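Local coordinates for ABC transporter, substrate binding protein (Mannopine) (Agrobacterium fabrum, PDB 5L9S) that probably binds the opine mannopine in the periplasm and delivers it to an ABC transporter, here in open, unliganded form, at residues Glu2-Ile7 against Ala244-Asn249; Asp129-Ala134 against Leu178-Asp183; Trp226-Ala231 against Glu299-Val304; Phe256-Pro261 against Thr274-Lys279. One frame throughout, in Å; residues are numbered along the deposited sequence.

Contact 1 (Glu2-Ile7 against Ala244-Asn249)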
# COMPACT_ATOMS: atom_id res chain seq x y z
N GLU A 2 -15.13 -22.59 23.12
CA GLU A 2 -14.90 -21.25 23.69
C GLU A 2 -13.95 -20.52 22.70
O GLU A 2 -12.97 -19.88 23.10
CB GLU A 2 -14.32 -21.33 25.13
CG GLU A 2 -13.18 -22.33 25.32
CD GLU A 2 -12.58 -22.35 26.71
OE1 GLU A 2 -13.25 -22.85 27.65
OE2 GLU A 2 -11.43 -21.89 26.86
N GLN A 3 -14.29 -20.65 21.40
CA GLN A 3 -13.54 -20.22 20.23
C GLN A 3 -13.21 -18.74 20.18
O GLN A 3 -14.04 -17.89 20.48
CB GLN A 3 -14.23 -20.65 18.93
CG GLN A 3 -14.10 -22.15 18.60
CD GLN A 3 -12.95 -22.88 19.29
OE1 GLN A 3 -13.16 -23.67 20.23
NE2 GLN A 3 -11.72 -22.63 18.85
N ARG A 4 -11.97 -18.48 19.76
CA ARG A 4 -11.33 -17.18 19.60
C ARG A 4 -10.29 -17.19 18.47
O ARG A 4 -9.95 -18.26 17.93
CB ARG A 4 -10.71 -16.67 20.93
CG ARG A 4 -9.72 -17.62 21.59
CD ARG A 4 -9.26 -17.14 22.95
NE ARG A 4 -7.80 -17.09 23.03
CZ ARG A 4 -7.10 -16.10 23.59
NH1 ARG A 4 -7.73 -15.08 24.16
NH2 ARG A 4 -5.78 -16.14 23.60
N VAL A 5 -9.84 -15.97 18.06
CA VAL A 5 -8.82 -15.69 17.04
C VAL A 5 -7.99 -14.54 17.57
O VAL A 5 -8.56 -13.52 17.97
CB VAL A 5 -9.35 -15.29 15.63
CG1 VAL A 5 -8.22 -15.32 14.62
CG2 VAL A 5 -10.48 -16.18 15.16
N VAL A 6 -6.65 -14.66 17.52
CA VAL A 6 -5.77 -13.58 17.94
C VAL A 6 -5.07 -12.99 16.70
O VAL A 6 -4.38 -13.70 15.99
CB VAL A 6 -4.81 -13.93 19.11
CG1 VAL A 6 -4.14 -15.28 18.94
CG2 VAL A 6 -3.80 -12.81 19.38
N ILE A 7 -5.33 -11.70 16.44
CA ILE A 7 -4.78 -10.96 15.31
C ILE A 7 -3.95 -9.76 15.80
O ILE A 7 -4.39 -9.05 16.71
CB ILE A 7 -5.89 -10.55 14.25
CG1 ILE A 7 -5.27 -9.92 12.96
CG2 ILE A 7 -6.99 -9.66 14.84
CD1 ILE A 7 -6.17 -9.87 11.73
N ALA A 244 -0.57 -21.65 13.77
CA ALA A 244 -1.41 -20.83 14.64
C ALA A 244 -2.27 -21.73 15.57
O ALA A 244 -2.70 -22.80 15.12
CB ALA A 244 -2.29 -19.96 13.78
N PRO A 245 -2.52 -21.34 16.85
CA PRO A 245 -3.35 -22.20 17.72
C PRO A 245 -4.78 -22.46 17.20
O PRO A 245 -5.25 -23.59 17.22
CB PRO A 245 -3.35 -21.48 19.07
CG PRO A 245 -2.94 -20.10 18.78
CD PRO A 245 -2.07 -20.13 17.56
N ASN A 246 -5.44 -21.39 16.70
CA ASN A 246 -6.80 -21.38 16.15
C ASN A 246 -6.77 -21.18 14.62
O ASN A 246 -7.46 -20.31 14.10
CB ASN A 246 -7.63 -20.28 16.84
CG ASN A 246 -7.38 -20.12 18.33
OD1 ASN A 246 -6.45 -19.44 18.75
ND2 ASN A 246 -8.24 -20.70 19.15
N ARG A 247 -5.98 -22.02 13.92
CA ARG A 247 -5.76 -22.02 12.47
C ARG A 247 -7.06 -21.92 11.64
O ARG A 247 -7.18 -21.05 10.77
CB ARG A 247 -4.94 -23.27 12.05
CG ARG A 247 -4.13 -23.09 10.76
CD ARG A 247 -3.86 -24.40 10.02
NE ARG A 247 -5.03 -24.86 9.27
CZ ARG A 247 -5.09 -24.97 7.94
NH1 ARG A 247 -4.03 -24.69 7.20
NH2 ARG A 247 -6.20 -25.38 7.36
N GLU A 248 -8.02 -22.81 11.92
CA GLU A 248 -9.33 -22.93 11.26
C GLU A 248 -10.15 -21.65 11.39
O GLU A 248 -10.64 -21.12 10.38
CB GLU A 248 -10.10 -24.17 11.79
CG GLU A 248 -9.68 -24.71 13.16
CD GLU A 248 -9.44 -26.20 13.28
OE1 GLU A 248 -10.37 -26.98 12.95
OE2 GLU A 248 -8.36 -26.59 13.77
N ASN A 249 -10.27 -21.15 12.63
CA ASN A 249 -10.99 -19.94 12.98
C ASN A 249 -10.36 -18.72 12.36
O ASN A 249 -11.07 -17.79 11.99
CB ASN A 249 -11.03 -19.77 14.50
CG ASN A 249 -12.01 -20.64 15.23
OD1 ASN A 249 -13.01 -21.12 14.69
ND2 ASN A 249 -11.76 -20.79 16.51
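Val5 meets Asn249 through CG2, which packs 3.7 Å from Asn249 CB and 3.6 Å from the Asn249 carbonyl O. The branched valine suits this buried strand position, because CG2, anti to the carbonyl carbon, reaches Asn249. One residue earlier, the carbonyl O of Arg4 faces Asn246 and lies 3.3 Å from Asn246 CB. Gln3 crosses Asn249 at about a right angle, their amide planes 45° apart. It is the nearly eclipsed second torsion of Gln3 (chi2 -21°) that folds its amide back over the contact; Gln3 OE1 is held by the backbone N of Met1. Gln3 is exposed, as a polar residue can be where the strand starts, whereas Asn249 is buried.

The next shell fixes the two backbones relative to each other. The carboxylate of Asp60 spans them, OD1 accepting from Asn246 N and OD2 from Val6 N, so a single carboxylate bridges the strand and the N-cap residue of helix 247-258. Ile32 adds an apolar surface touched by both Val5 and Asn249, and Leu61 packs on Val5. Farther along the helix start, Arg247 turns away from the strand to form a salt bridge with Glu79.

Strand 4-9 lies between two parallel neighbours, 33-38 and 61-65, and is joined to the first by helix 12-30. The contact therefore places the start of a later helix against the first beta-alpha-beta unit of the alpha/beta lobe characteristic of periplasmic binding proteins.

Contact 2 (Asp129-Ala134 against Leu178-Asp183)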
# COMPACT_ATOMS: atom_id res chain seq x y z
N ASP A 129 5.41 14.18 -17.26
CA ASP A 129 5.12 15.59 -17.02
C ASP A 129 5.88 16.11 -15.79
O ASP A 129 6.28 17.27 -15.78
CB ASP A 129 3.62 15.82 -16.86
CG ASP A 129 2.75 15.56 -18.08
OD1 ASP A 129 3.28 15.62 -19.24
OD2 ASP A 129 1.52 15.38 -17.89
N MET A 130 6.11 15.24 -14.78
CA MET A 130 6.90 15.60 -13.59
C MET A 130 8.33 15.98 -14.03
O MET A 130 8.94 16.89 -13.46
CB MET A 130 6.91 14.45 -12.56
CG MET A 130 7.72 14.75 -11.30
SD MET A 130 7.03 14.00 -9.83
CE MET A 130 8.00 14.65 -8.64
N TRP A 131 8.83 15.34 -15.10
CA TRP A 131 10.15 15.62 -15.65
C TRP A 131 10.14 16.77 -16.68
O TRP A 131 11.20 17.15 -17.18
CB TRP A 131 10.73 14.36 -16.29
CG TRP A 131 11.68 13.62 -15.40
CD1 TRP A 131 13.05 13.62 -15.48
CD2 TRP A 131 11.34 12.78 -14.29
NE1 TRP A 131 13.57 12.81 -14.49
CE2 TRP A 131 12.54 12.28 -13.75
CE3 TRP A 131 10.12 12.41 -13.69
CZ2 TRP A 131 12.57 11.43 -12.64
CZ3 TRP A 131 10.15 11.56 -12.59
CH2 TRP A 131 11.36 11.09 -12.08
N ASP A 132 8.95 17.30 -17.02
CA ASP A 132 8.78 18.35 -18.02
C ASP A 132 8.68 19.73 -17.34
O ASP A 132 7.60 20.26 -17.13
CB ASP A 132 7.52 18.03 -18.86
CG ASP A 132 7.38 18.70 -20.19
OD1 ASP A 132 7.97 19.78 -20.38
OD2 ASP A 132 6.64 18.15 -21.05
N LEU A 133 9.85 20.31 -17.01
CA LEU A 133 9.99 21.61 -16.34
C LEU A 133 9.63 22.78 -17.24
O LEU A 133 9.26 23.86 -16.73
CB LEU A 133 11.40 21.79 -15.79
CG LEU A 133 11.82 20.76 -14.76
CD1 LEU A 133 13.31 20.60 -14.76
CD2 LEU A 133 11.27 21.09 -13.38
N ALA A 134 9.73 22.58 -18.57
CA ALA A 134 9.35 23.56 -19.57
C ALA A 134 7.83 23.90 -19.44
O ALA A 134 7.49 25.04 -19.14
CB ALA A 134 9.67 23.04 -20.96
N LEU A 178 16.74 10.30 -13.12
CA LEU A 178 16.68 11.07 -11.88
C LEU A 178 17.63 12.23 -11.84
O LEU A 178 17.27 13.26 -11.28
CB LEU A 178 16.86 10.21 -10.64
CG LEU A 178 15.57 9.69 -10.07
CD1 LEU A 178 15.82 8.53 -9.15
CD2 LEU A 178 14.79 10.80 -9.37
N ASP A 179 18.85 12.07 -12.42
CA ASP A 179 19.89 13.10 -12.49
C ASP A 179 19.42 14.35 -13.26
O ASP A 179 19.76 15.46 -12.86
CB ASP A 179 21.22 12.54 -13.07
CG ASP A 179 22.06 11.65 -12.15
OD1 ASP A 179 22.26 12.03 -10.96
OD2 ASP A 179 22.58 10.61 -12.63
N GLU A 180 18.60 14.16 -14.32
CA GLU A 180 18.02 15.24 -15.13
C GLU A 180 17.11 16.14 -14.29
O GLU A 180 17.03 17.34 -14.55
CB GLU A 180 17.18 14.68 -16.28
CG GLU A 180 17.92 13.85 -17.31
CD GLU A 180 17.06 13.37 -18.46
OE1 GLU A 180 17.51 12.45 -19.18
OE2 GLU A 180 15.94 13.90 -18.65
N LEU A 181 16.41 15.54 -13.31
CA LEU A 181 15.45 16.24 -12.46
C LEU A 181 15.98 16.73 -11.11
O LEU A 181 15.46 17.71 -10.60
CB LEU A 181 14.22 15.33 -12.25
CG LEU A 181 12.92 15.99 -11.76
CD1 LEU A 181 12.40 17.02 -12.77
CD2 LEU A 181 11.87 14.94 -11.47
N ARG A 182 17.00 16.04 -10.56
CA ARG A 182 17.59 16.18 -9.22
C ARG A 182 17.79 17.66 -8.73
O ARG A 182 17.58 17.91 -7.54
CB ARG A 182 18.88 15.32 -9.09
CG ARG A 182 20.22 16.03 -8.87
CD ARG A 182 21.20 15.15 -8.09
NE ARG A 182 20.82 15.04 -6.68
CZ ARG A 182 21.36 14.18 -5.81
NH1 ARG A 182 22.31 13.34 -6.20
NH2 ARG A 182 20.94 14.16 -4.55
N ASP A 183 18.14 18.63 -9.64
CA ASP A 183 18.32 20.05 -9.29
C ASP A 183 17.01 20.78 -8.94
O ASP A 183 17.01 21.74 -8.17
CB ASP A 183 19.06 20.80 -10.41
CG ASP A 183 20.22 21.66 -9.95
OD1 ASP A 183 20.53 21.66 -8.73
OD2 ASP A 183 20.84 22.33 -10.81
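Trp131 and Leu181 join two chain segments carrying helices 127-130 and 171-181, in the alpha/beta lobe of the binding-protein fold that contains the parallel strands 140-143, 185-189 and 206-210. A CH-pi contact centres the patch: Leu181 CD2 stands over the six-membered ring of Trp131, 3.5 Å from its centroid and 10° off the ring normal. With CG set opposite its own backbone N (chi1 -162°), Leu181 presents one methyl to the indole face and turns CD1 to the backbone of Met130-Trp131 and to Leu133.

Ordinary apolar packing widens this patch. Leu178 CD2 approaches Trp131 CZ2 obliquely at 4.0 Å, Met130 CG lies 4.2 Å from Leu181 CD2, and Leu133 CD1 closes in on Leu181 CD1. Branched leucines suit the helix side, since their forked ends can meet a broad ring and the aliphatic groups beside it. Ala155 and Ala158 of helix 149-158 also touch the indole, their small side chains letting that helix come close.

Polar groups are settled just outside. Met130 O, 3.5 Å from Leu181 CD1, accepts from Arg140 NH1. The indole N-H donates to Lys177 O, a turn before Leu181, and Trp131 NE1 also lies 3.4 Å from Leu181 CB.

Contact 3 (Trp226-Ala231 against Glu299-Val304)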
# COMPACT_ATOMS: atom_id res chain seq x y z
N TRP A 226 -4.43 15.49 -8.14
CA TRP A 226 -3.58 14.32 -8.29
C TRP A 226 -3.98 13.55 -9.51
O TRP A 226 -5.08 13.76 -10.04
CB TRP A 226 -3.53 13.44 -7.03
CG TRP A 226 -4.88 13.04 -6.50
CD1 TRP A 226 -5.65 11.99 -6.90
CD2 TRP A 226 -5.60 13.69 -5.45
NE1 TRP A 226 -6.82 11.96 -6.17
CE2 TRP A 226 -6.81 12.99 -5.28
CE3 TRP A 226 -5.36 14.82 -4.66
CZ2 TRP A 226 -7.75 13.35 -4.31
CZ3 TRP A 226 -6.31 15.20 -3.73
CH2 TRP A 226 -7.48 14.47 -3.56
N SER A 227 -3.08 12.66 -9.96
CA SER A 227 -3.34 11.80 -11.11
C SER A 227 -3.13 10.31 -10.76
O SER A 227 -2.17 9.97 -10.08
CB SER A 227 -2.46 12.23 -12.28
OG SER A 227 -2.58 11.26 -13.30
N TYR A 228 -4.03 9.43 -11.25
CA TYR A 228 -3.91 7.97 -11.03
C TYR A 228 -3.06 7.28 -12.09
O TYR A 228 -2.85 6.09 -11.98
CB TYR A 228 -5.28 7.26 -10.90
CG TYR A 228 -6.14 7.83 -9.81
CD1 TYR A 228 -5.74 7.77 -8.47
CD2 TYR A 228 -7.36 8.44 -10.10
CE1 TYR A 228 -6.51 8.35 -7.46
CE2 TYR A 228 -8.12 9.02 -9.10
CZ TYR A 228 -7.70 8.97 -7.78
OH TYR A 228 -8.48 9.56 -6.82
N ASP A 229 -2.58 8.03 -13.10
CA ASP A 229 -1.74 7.50 -14.16
C ASP A 229 -0.36 7.17 -13.57
O ASP A 229 0.34 8.07 -13.05
CB ASP A 229 -1.63 8.52 -15.30
CG ASP A 229 -1.13 7.94 -16.60
OD1 ASP A 229 0.10 7.90 -16.80
OD2 ASP A 229 -1.98 7.60 -17.47
N GLY A 230 -0.03 5.87 -13.59
CA GLY A 230 1.20 5.34 -13.04
C GLY A 230 1.28 5.39 -11.52
O GLY A 230 2.38 5.32 -10.96
N ALA A 231 0.12 5.52 -10.84
CA ALA A 231 0.08 5.53 -9.37
C ALA A 231 0.52 4.17 -8.83
O ALA A 231 0.23 3.15 -9.44
CB ALA A 231 -1.33 5.85 -8.88
N GLU A 299 -7.02 -1.50 -12.87
CA GLU A 299 -6.62 -2.48 -13.89
C GLU A 299 -5.91 -1.89 -15.11
O GLU A 299 -5.12 -2.61 -15.74
CB GLU A 299 -7.79 -3.40 -14.33
CG GLU A 299 -9.08 -2.73 -14.81
CD GLU A 299 -10.39 -3.46 -14.53
OE1 GLU A 299 -11.43 -3.04 -15.08
OE2 GLU A 299 -10.38 -4.43 -13.73
N ASN A 300 -6.15 -0.62 -15.46
CA ASN A 300 -5.57 -0.03 -16.68
C ASN A 300 -4.47 1.02 -16.53
O ASN A 300 -3.81 1.29 -17.53
CB ASN A 300 -6.68 0.58 -17.55
CG ASN A 300 -7.89 -0.29 -17.80
OD1 ASN A 300 -7.90 -1.51 -17.56
ND2 ASN A 300 -8.95 0.32 -18.30
N ARG A 301 -4.29 1.65 -15.36
CA ARG A 301 -3.28 2.72 -15.25
C ARG A 301 -2.34 2.61 -14.04
O ARG A 301 -1.25 3.18 -14.07
CB ARG A 301 -3.96 4.10 -15.21
CG ARG A 301 -4.92 4.38 -16.33
CD ARG A 301 -5.05 5.85 -16.59
NE ARG A 301 -5.80 6.50 -15.52
CZ ARG A 301 -5.80 7.81 -15.31
NH1 ARG A 301 -5.09 8.62 -16.09
NH2 ARG A 301 -6.52 8.33 -14.33
N ILE A 302 -2.80 1.95 -12.96
CA ILE A 302 -2.03 1.80 -11.73
C ILE A 302 -0.87 0.78 -11.90
O ILE A 302 -0.95 -0.15 -12.71
CB ILE A 302 -2.99 1.47 -10.52
CG1 ILE A 302 -3.36 2.69 -9.71
CG2 ILE A 302 -2.49 0.37 -9.60
CD1 ILE A 302 -4.54 3.37 -10.19
N ILE A 303 0.19 0.98 -11.12
CA ILE A 303 1.36 0.10 -11.04
C ILE A 303 1.24 -0.75 -9.77
O ILE A 303 1.08 -0.23 -8.66
CB ILE A 303 2.70 0.90 -11.06
CG1 ILE A 303 2.77 1.96 -12.21
CG2 ILE A 303 3.91 -0.02 -11.06
CD1 ILE A 303 2.60 1.48 -13.55
N VAL A 304 1.34 -2.04 -9.93
CA VAL A 304 1.28 -2.98 -8.82
C VAL A 304 2.69 -3.54 -8.58
O VAL A 304 3.38 -3.81 -9.56
CB VAL A 304 0.15 -4.03 -9.03
CG1 VAL A 304 0.55 -5.43 -8.60
CG2 VAL A 304 -1.14 -3.58 -8.33
O HOH W 1 -6.61 10.81 -12.82
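Arg301 is bent at its third torsion (chi3 -73°), which lays its guanidinium over the peptide joining Tyr228 to Asp229, with Asp229 N 3.9 Å above the plane. The first torsion of Asp229 (chi1 -163°) puts the carboxylate beside the carbonyl carbon, where OD2 meets Arg301 NH1 in a long salt bridge of 3.6 Å. Arginine fits because its flat head can lie over a peptide while its nitrogens work at the rim: NH2 comes to the edge of the Tyr228 ring and donates to a water 2.9 Å away, which weakly accepts from Tyr228 N as well.

Backbone bonds fasten the centre. Gly230 N donates to Arg301 O at 3.0 Å, and Ile303 N reaches Ala231 O at 2.7 Å. Both bonds come from the second half of the type II turn Tyr228-Ala231, whose third position has positive phi and is filled by glycine. Ser227 prepares this turn by accepting Asp229 N in an ST turn. Ile302 packs against the turn, CD1 4.0 Å from Tyr228 CB and CG1 3.8 Å from Ala231 CB.

Strand 224-240 turns a corner here. Ala231 also packs on Leu112 of strand 103-116, and these two long strands pair with each other and link the sheet's two ends, an arrangement consistent with the hinge between lobes in periplasmic binding proteins.

Contact 4 (Phe256-Pro261 against Thr274-Lys279)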
# COMPACT_ATOMS: atom_id res chain seq x y z
N PHE A 256 -14.18 -14.31 5.72
CA PHE A 256 -15.19 -13.31 6.08
C PHE A 256 -14.89 -11.98 5.42
O PHE A 256 -15.81 -11.36 4.91
CB PHE A 256 -15.31 -13.13 7.62
CG PHE A 256 -16.46 -12.24 8.05
CD1 PHE A 256 -17.76 -12.74 8.14
CD2 PHE A 256 -16.25 -10.89 8.34
CE1 PHE A 256 -18.82 -11.90 8.51
CE2 PHE A 256 -17.31 -10.06 8.71
CZ PHE A 256 -18.59 -10.58 8.80
N TRP A 257 -13.63 -11.54 5.47
CA TRP A 257 -13.17 -10.28 4.88
C TRP A 257 -13.23 -10.33 3.37
O TRP A 257 -13.82 -9.43 2.76
CB TRP A 257 -11.73 -9.97 5.36
CG TRP A 257 -11.12 -8.79 4.67
CD1 TRP A 257 -10.26 -8.81 3.61
CD2 TRP A 257 -11.38 -7.42 4.95
NE1 TRP A 257 -9.98 -7.53 3.20
CE2 TRP A 257 -10.65 -6.65 4.01
CE3 TRP A 257 -12.18 -6.75 5.90
CZ2 TRP A 257 -10.66 -5.25 4.02
CZ3 TRP A 257 -12.17 -5.37 5.92
CH2 TRP A 257 -11.39 -4.63 5.01
N LEU A 258 -12.60 -11.35 2.75
CA LEU A 258 -12.55 -11.44 1.28
C LEU A 258 -13.93 -11.56 0.60
O LEU A 258 -14.13 -11.00 -0.49
CB LEU A 258 -11.61 -12.58 0.83
CG LEU A 258 -10.13 -12.31 1.03
CD1 LEU A 258 -9.33 -13.57 0.84
CD2 LEU A 258 -9.62 -11.12 0.13
N ARG A 259 -14.87 -12.24 1.27
CA ARG A 259 -16.21 -12.46 0.73
C ARG A 259 -17.24 -11.40 1.13
O ARG A 259 -18.39 -11.48 0.68
CB ARG A 259 -16.71 -13.88 1.10
CG ARG A 259 -15.84 -15.00 0.52
CD ARG A 259 -16.59 -16.29 0.35
NE ARG A 259 -16.20 -16.96 -0.89
CZ ARG A 259 -15.40 -18.03 -0.95
NH1 ARG A 259 -15.10 -18.57 -2.12
NH2 ARG A 259 -14.93 -18.57 0.16
N ASN A 260 -16.84 -10.38 1.93
CA ASN A 260 -17.75 -9.32 2.40
C ASN A 260 -17.45 -7.92 1.83
O ASN A 260 -16.72 -7.16 2.46
CB ASN A 260 -17.82 -9.29 3.93
CG ASN A 260 -19.14 -8.79 4.48
OD1 ASN A 260 -19.50 -7.61 4.39
ND2 ASN A 260 -19.92 -9.71 5.02
N PRO A 261 -18.02 -7.53 0.66
CA PRO A 261 -17.74 -6.18 0.12
C PRO A 261 -18.17 -5.03 1.04
O PRO A 261 -17.53 -3.98 1.03
CB PRO A 261 -18.49 -6.17 -1.22
CG PRO A 261 -18.67 -7.62 -1.57
CD PRO A 261 -18.89 -8.29 -0.25
N THR A 274 -7.97 1.50 -0.97
CA THR A 274 -8.58 0.71 -2.04
C THR A 274 -8.77 -0.72 -1.53
O THR A 274 -7.78 -1.41 -1.31
CB THR A 274 -7.71 0.84 -3.30
OG1 THR A 274 -7.77 2.20 -3.73
CG2 THR A 274 -8.15 -0.08 -4.44
N PRO A 275 -10.02 -1.20 -1.36
CA PRO A 275 -10.23 -2.59 -0.94
C PRO A 275 -9.97 -3.58 -2.09
O PRO A 275 -10.07 -3.14 -3.26
CB PRO A 275 -11.71 -2.62 -0.49
CG PRO A 275 -12.35 -1.55 -1.26
CD PRO A 275 -11.31 -0.50 -1.59
N PRO A 276 -9.67 -4.89 -1.82
CA PRO A 276 -9.40 -5.83 -2.93
C PRO A 276 -10.61 -6.19 -3.81
O PRO A 276 -10.42 -6.70 -4.89
CB PRO A 276 -8.83 -7.06 -2.21
CG PRO A 276 -9.47 -7.04 -0.87
CD PRO A 276 -9.49 -5.57 -0.52
N SER A 277 -11.84 -5.96 -3.31
CA SER A 277 -13.08 -6.26 -4.01
C SER A 277 -13.48 -5.11 -4.93
O SER A 277 -13.44 -3.95 -4.53
CB SER A 277 -14.19 -6.57 -3.00
OG SER A 277 -15.48 -6.70 -3.57
N GLN A 278 -13.85 -5.42 -6.17
CA GLN A 278 -14.32 -4.44 -7.14
C GLN A 278 -15.71 -3.90 -6.76
O GLN A 278 -16.00 -2.72 -6.99
CB GLN A 278 -14.30 -5.04 -8.54
CG GLN A 278 -12.87 -5.30 -8.99
CD GLN A 278 -12.81 -5.75 -10.41
OE1 GLN A 278 -13.07 -4.97 -11.35
NE2 GLN A 278 -12.49 -7.02 -10.61
N LYS A 279 -16.54 -4.77 -6.13
CA LYS A 279 -17.86 -4.42 -5.64
C LYS A 279 -17.74 -3.44 -4.50
O LYS A 279 -18.51 -2.49 -4.47
CB LYS A 279 -18.65 -5.68 -5.19
CG LYS A 279 -20.15 -5.45 -4.97
CD LYS A 279 -20.97 -6.62 -5.50
CE LYS A 279 -22.30 -6.15 -6.08
NZ LYS A 279 -23.36 -6.01 -5.04
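Ser277 OG, which rests 3.9 Å from Pro261 CB, is held by Asp93 OD2 and, weakly, by Ala280 N. The serine acts as N-cap of helix 278-283, a role its short hydroxyl side chain suits. Asp93 also takes Lys279 N through OD1, so one carboxylate binds both the capping residue and the first turn of the helix.

Pro261 lies against this helix start. Its ring packs by CB on Lys279 CB at 4.0 Å, touching just the aliphatic root of the lysine, whose amino end leads away. Proline is well placed as the first residue of helix 261-271, where no backbone N-H is needed for the helix, and Asn260 caps that helix by accepting Ala263 N.

The contact thus belongs to a run of consecutive helices, 247-258, 261-271 and 278-283, the first two separated by a short turn and the last two by a loop; the Cys268-Cys273 disulfide ties the end of the middle helix to the loop that leads to Pro276.

Deeper in, Pro276 faces the last turn of helix 247-258. Its CG lies 4.2 Å from Leu258 CD2 and 4.1 Å from Trp257 NE1, the tryptophan and proline side chains crossing at about a right angle. The indole N-H makes weak hydrogen bonds to Lys105 O and Leu106 O, while Gln264 touches both Trp257 and Pro276.

Overall arrangement
Contacts 1 and 2 mark far ends of the elongated two-lobed molecule, their centres 52 Å apart on opposite sides of the chain's centre. Contact 3 lies between, about 20 Å centre to centre from both contact 2 and contact 4. Helix 247-258 links contact 1, at its start, to contact 4, at its end, the two contacts having centres 22 Å apart. Contacts 3 and 4 touch where Glu299 OE2 packs 3.6 Å from Gln278 OE1, so the capped helix 278-283 abuts the chain just before Arg301. Strand 224-240 then leads from contact 3 toward contact 1. No ligand occupies this open form.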